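Local coordinates for protein endo-arabinase (Bacteroides thetaiotaomicron, PDB 5C0P) that probably hydrolyses O-glycosyl bonds within arabinan, as a magnesium-binding member of glycoside hydrolase family 43, at residues A[199-211]-A[219-231]. Numbering follows the deposited sequence.
Sequences VTGNVTDAPFIYR and MLWSSFRKTDGKY
Tyr231 OH donates a hydrogen bond to Asp205 OD2 at 2.6 Å, meeting the carboxylate on its anti side, with the phenol ring turned 73° from the carboxylate plane. The carboxylate lies close to Asp136, predicted to tune the active-site glutamate of this family, and OD2 takes a weak bond from a bound TRS, probably from the crystallisation liquor. A phenylalanine in place of Tyr231 would probably leave OD2 without this donor and let the carboxylate turn. Ser223 OG, anti to its backbone N (chi1 -163°), donates to Val203 O at 2.6 Å; a water bridges the same hydroxyl to Val203 N, tying both backbone polar atoms of Val203 to one serine. Val203 CG2 rests at the edge of the Phe224 ring, 3.8 Å from CD1. Paired backbone bonds join Asp205 to Ser222 and Phe208 to Leu220, the straightest being Ser222 N to Asp205 O (171°). On the face of Ile209, selenomethionine Met219 bends about its CG–SE bond, setting SE against Pro207 CB and CE 3.8 Å from Ile209 CG1. The register slips by one around Ala206, beside magnesium ligand His261: a bulged antiparallel beta hairpin in a blade of the family 43 five-bladed propeller, near its central active site.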
# COMPACT_ATOMS: atom_id res chain seq x y z
N VAL A 199 -4.71 23.73 5.12
CA VAL A 199 -4.64 23.54 3.67
C VAL A 199 -5.88 22.85 3.12
O VAL A 199 -6.41 21.92 3.75
CB VAL A 199 -3.41 22.67 3.32
CG1 VAL A 199 -3.27 22.53 1.82
CG2 VAL A 199 -2.15 23.26 3.92
N THR A 200 -6.35 23.28 1.95
CA THR A 200 -7.43 22.60 1.25
C THR A 200 -6.88 22.01 -0.05
O THR A 200 -6.37 22.74 -0.91
CB THR A 200 -8.60 23.55 0.93
OG1 THR A 200 -9.15 24.06 2.15
CG2 THR A 200 -9.69 22.81 0.16
N GLY A 201 -6.97 20.70 -0.18
CA GLY A 201 -6.39 20.03 -1.32
C GLY A 201 -6.90 18.61 -1.46
O GLY A 201 -7.86 18.23 -0.78
N ASN A 202 -6.25 17.84 -2.32
CA ASN A 202 -6.72 16.50 -2.68
C ASN A 202 -5.72 15.43 -2.29
O ASN A 202 -4.55 15.48 -2.68
CB ASN A 202 -6.98 16.42 -4.19
CG ASN A 202 -7.91 17.50 -4.67
OD1 ASN A 202 -9.01 17.66 -4.14
ND2 ASN A 202 -7.47 18.28 -5.66
N VAL A 203 -6.19 14.46 -1.51
CA VAL A 203 -5.35 13.39 -0.99
C VAL A 203 -4.98 12.37 -2.07
O VAL A 203 -5.82 12.02 -2.90
CB VAL A 203 -6.10 12.67 0.14
CG1 VAL A 203 -5.38 11.37 0.57
CG2 VAL A 203 -6.31 13.60 1.32
N THR A 204 -3.73 11.91 -2.06
CA THR A 204 -3.35 10.66 -2.72
C THR A 204 -2.84 9.68 -1.67
O THR A 204 -1.91 9.99 -0.92
CB THR A 204 -2.26 10.82 -3.79
OG1 THR A 204 -1.17 11.58 -3.26
CG2 THR A 204 -2.81 11.52 -5.03
N ASP A 205 -3.47 8.50 -1.63
CA ASP A 205 -3.07 7.40 -0.75
C ASP A 205 -2.94 6.12 -1.56
O ASP A 205 -3.64 5.91 -2.55
CB ASP A 205 -4.15 7.14 0.33
CG ASP A 205 -4.06 8.08 1.54
OD1 ASP A 205 -3.08 8.82 1.71
OD2 ASP A 205 -5.00 8.02 2.36
N ALA A 206 -2.05 5.24 -1.11
CA ALA A 206 -2.15 3.80 -1.39
C ALA A 206 -2.05 3.29 -2.84
O ALA A 206 -2.76 2.35 -3.18
CB ALA A 206 -3.43 3.27 -0.75
N PRO A 207 -1.17 3.86 -3.67
CA PRO A 207 -1.10 3.31 -5.03
C PRO A 207 -0.72 1.82 -5.07
O PRO A 207 0.20 1.39 -4.37
CB PRO A 207 -0.00 4.15 -5.69
CG PRO A 207 0.84 4.62 -4.54
CD PRO A 207 -0.12 4.86 -3.42
N PHE A 208 -1.41 1.06 -5.91
CA PHE A 208 -1.14 -0.35 -6.07
C PHE A 208 -1.53 -0.76 -7.48
O PHE A 208 -2.66 -0.51 -7.91
CB PHE A 208 -1.93 -1.17 -5.06
CG PHE A 208 -1.54 -2.63 -5.04
CD1 PHE A 208 -0.46 -3.06 -4.29
CD2 PHE A 208 -2.23 -3.55 -5.80
CE1 PHE A 208 -0.08 -4.40 -4.28
CE2 PHE A 208 -1.86 -4.89 -5.81
CZ PHE A 208 -0.79 -5.31 -5.05
N ILE A 209 -0.61 -1.39 -8.21
CA ILE A 209 -0.90 -1.81 -9.58
C ILE A 209 -1.15 -3.31 -9.66
O ILE A 209 -0.44 -4.11 -9.05
CB ILE A 209 0.25 -1.42 -10.55
CG1 ILE A 209 0.32 0.10 -10.71
CG2 ILE A 209 0.07 -2.08 -11.91
CD1 ILE A 209 1.56 0.60 -11.50
N TYR A 210 -2.18 -3.68 -10.42
CA TYR A 210 -2.43 -5.07 -10.79
C TYR A 210 -2.39 -5.19 -12.31
O TYR A 210 -3.06 -4.44 -13.02
CB TYR A 210 -3.80 -5.50 -10.27
CG TYR A 210 -4.13 -6.95 -10.56
CD1 TYR A 210 -3.59 -7.96 -9.79
CD2 TYR A 210 -4.99 -7.29 -11.59
CE1 TYR A 210 -3.88 -9.30 -10.04
CE2 TYR A 210 -5.29 -8.62 -11.85
CZ TYR A 210 -4.73 -9.62 -11.07
OH TYR A 210 -5.03 -10.94 -11.34
N ARG A 211 -1.61 -6.15 -12.81
CA ARG A 211 -1.46 -6.34 -14.25
C ARG A 211 -2.43 -7.41 -14.74
O ARG A 211 -2.46 -8.51 -14.20
CB ARG A 211 -0.03 -6.75 -14.60
CG ARG A 211 0.20 -6.92 -16.09
CD ARG A 211 1.64 -7.28 -16.42
NE ARG A 211 2.03 -8.61 -15.93
CZ ARG A 211 2.81 -8.82 -14.87
NH1 ARG A 211 3.28 -7.80 -14.17
NH2 ARG A 211 3.10 -10.07 -14.51
N MSE A 219 -4.55 0.56 -11.72
CA MSE A 219 -4.06 1.06 -10.44
C MSE A 219 -5.22 1.35 -9.52
O MSE A 219 -6.20 1.99 -9.92
CB MSE A 219 -3.20 2.32 -10.57
CG MSE A 219 -2.60 2.74 -9.20
SE MSE A 219 -1.75 4.42 -9.30
CE MSE A 219 -0.17 3.81 -10.24
N LEU A 220 -5.12 0.84 -8.31
CA LEU A 220 -6.02 1.26 -7.24
C LEU A 220 -5.32 2.32 -6.41
O LEU A 220 -4.09 2.30 -6.26
CB LEU A 220 -6.40 0.08 -6.35
CG LEU A 220 -7.11 -1.07 -7.06
CD1 LEU A 220 -7.39 -2.18 -6.06
CD2 LEU A 220 -8.40 -0.59 -7.71
N TRP A 221 -6.10 3.26 -5.89
CA TRP A 221 -5.57 4.27 -4.99
C TRP A 221 -6.73 4.88 -4.23
O TRP A 221 -7.89 4.66 -4.58
CB TRP A 221 -4.77 5.33 -5.76
CG TRP A 221 -5.57 6.13 -6.76
CD1 TRP A 221 -6.04 5.70 -7.97
CD2 TRP A 221 -5.95 7.50 -6.64
NE1 TRP A 221 -6.71 6.73 -8.60
CE2 TRP A 221 -6.67 7.84 -7.80
CE3 TRP A 221 -5.76 8.47 -5.65
CZ2 TRP A 221 -7.20 9.12 -8.00
CZ3 TRP A 221 -6.29 9.73 -5.85
CH2 TRP A 221 -6.99 10.05 -7.02
N SER A 222 -6.43 5.65 -3.19
CA SER A 222 -7.49 6.22 -2.36
C SER A 222 -7.44 7.73 -2.21
O SER A 222 -6.37 8.34 -2.21
CB SER A 222 -7.51 5.58 -0.98
OG SER A 222 -8.04 4.27 -1.04
N SER A 223 -8.63 8.31 -2.06
CA SER A 223 -8.82 9.72 -1.78
C SER A 223 -10.20 9.90 -1.18
O SER A 223 -10.86 8.92 -0.84
CB SER A 223 -8.66 10.55 -3.06
OG SER A 223 -8.45 11.92 -2.74
N PHE A 224 -10.65 11.14 -1.05
CA PHE A 224 -11.98 11.42 -0.53
C PHE A 224 -12.93 11.83 -1.65
O PHE A 224 -12.51 12.52 -2.58
CB PHE A 224 -11.91 12.49 0.57
CG PHE A 224 -11.19 12.01 1.80
CD1 PHE A 224 -9.81 12.11 1.89
CD2 PHE A 224 -11.90 11.40 2.82
CE1 PHE A 224 -9.15 11.63 3.02
CE2 PHE A 224 -11.25 10.93 3.95
CZ PHE A 224 -9.87 11.04 4.05
N ARG A 225 -14.19 11.41 -1.55
CA ARG A 225 -15.19 11.66 -2.58
C ARG A 225 -15.81 13.04 -2.45
O ARG A 225 -16.11 13.48 -1.34
CB ARG A 225 -16.34 10.65 -2.47
CG ARG A 225 -15.92 9.22 -2.58
CD ARG A 225 -17.04 8.35 -3.12
NE ARG A 225 -18.26 8.33 -2.30
CZ ARG A 225 -19.23 7.45 -2.48
NH1 ARG A 225 -19.10 6.54 -3.44
NH2 ARG A 225 -20.31 7.46 -1.72
N LYS A 226 -16.05 13.68 -3.59
CA LYS A 226 -16.68 15.00 -3.59
C LYS A 226 -18.16 14.98 -3.21
O LYS A 226 -18.67 15.95 -2.65
CB LYS A 226 -16.48 15.71 -4.93
CG LYS A 226 -17.26 15.12 -6.09
CD LYS A 226 -16.88 15.81 -7.40
CE LYS A 226 -17.75 15.32 -8.54
NZ LYS A 226 -17.24 15.78 -9.86
N THR A 227 -18.84 13.86 -3.48
CA THR A 227 -20.28 13.80 -3.23
C THR A 227 -20.62 13.82 -1.73
O THR A 227 -21.54 14.52 -1.32
CB THR A 227 -20.92 12.53 -3.83
OG1 THR A 227 -20.23 11.37 -3.35
CG2 THR A 227 -20.87 12.55 -5.35
N ASP A 228 -19.89 13.05 -0.93
CA ASP A 228 -20.25 12.86 0.48
C ASP A 228 -19.07 12.88 1.46
O ASP A 228 -19.26 12.68 2.66
CB ASP A 228 -21.05 11.56 0.66
CG ASP A 228 -20.33 10.34 0.09
OD1 ASP A 228 -19.10 10.40 -0.17
OD2 ASP A 228 -20.99 9.29 -0.09
N GLY A 229 -17.87 13.11 0.95
CA GLY A 229 -16.70 13.23 1.81
C GLY A 229 -16.14 11.91 2.31
O GLY A 229 -15.22 11.89 3.13
N LYS A 230 -16.70 10.80 1.83
CA LYS A 230 -16.19 9.48 2.22
C LYS A 230 -14.82 9.16 1.65
O LYS A 230 -14.48 9.54 0.53
CB LYS A 230 -17.16 8.38 1.80
CG LYS A 230 -18.42 8.30 2.65
CD LYS A 230 -19.36 7.23 2.13
CE LYS A 230 -20.61 7.14 2.98
NZ LYS A 230 -21.64 6.28 2.34
N TYR A 231 -14.03 8.43 2.43
CA TYR A 231 -12.80 7.85 1.92
C TYR A 231 -13.23 6.77 0.94
O TYR A 231 -14.28 6.15 1.13
CB TYR A 231 -12.05 7.22 3.09
CG TYR A 231 -10.59 6.89 2.87
CD1 TYR A 231 -9.71 7.81 2.33
CD2 TYR A 231 -10.10 5.65 3.28
CE1 TYR A 231 -8.35 7.48 2.17
CE2 TYR A 231 -8.76 5.33 3.14
CZ TYR A 231 -7.90 6.24 2.58
OH TYR A 231 -6.57 5.91 2.45
O HOH W 1 -9.17 14.35 -1.48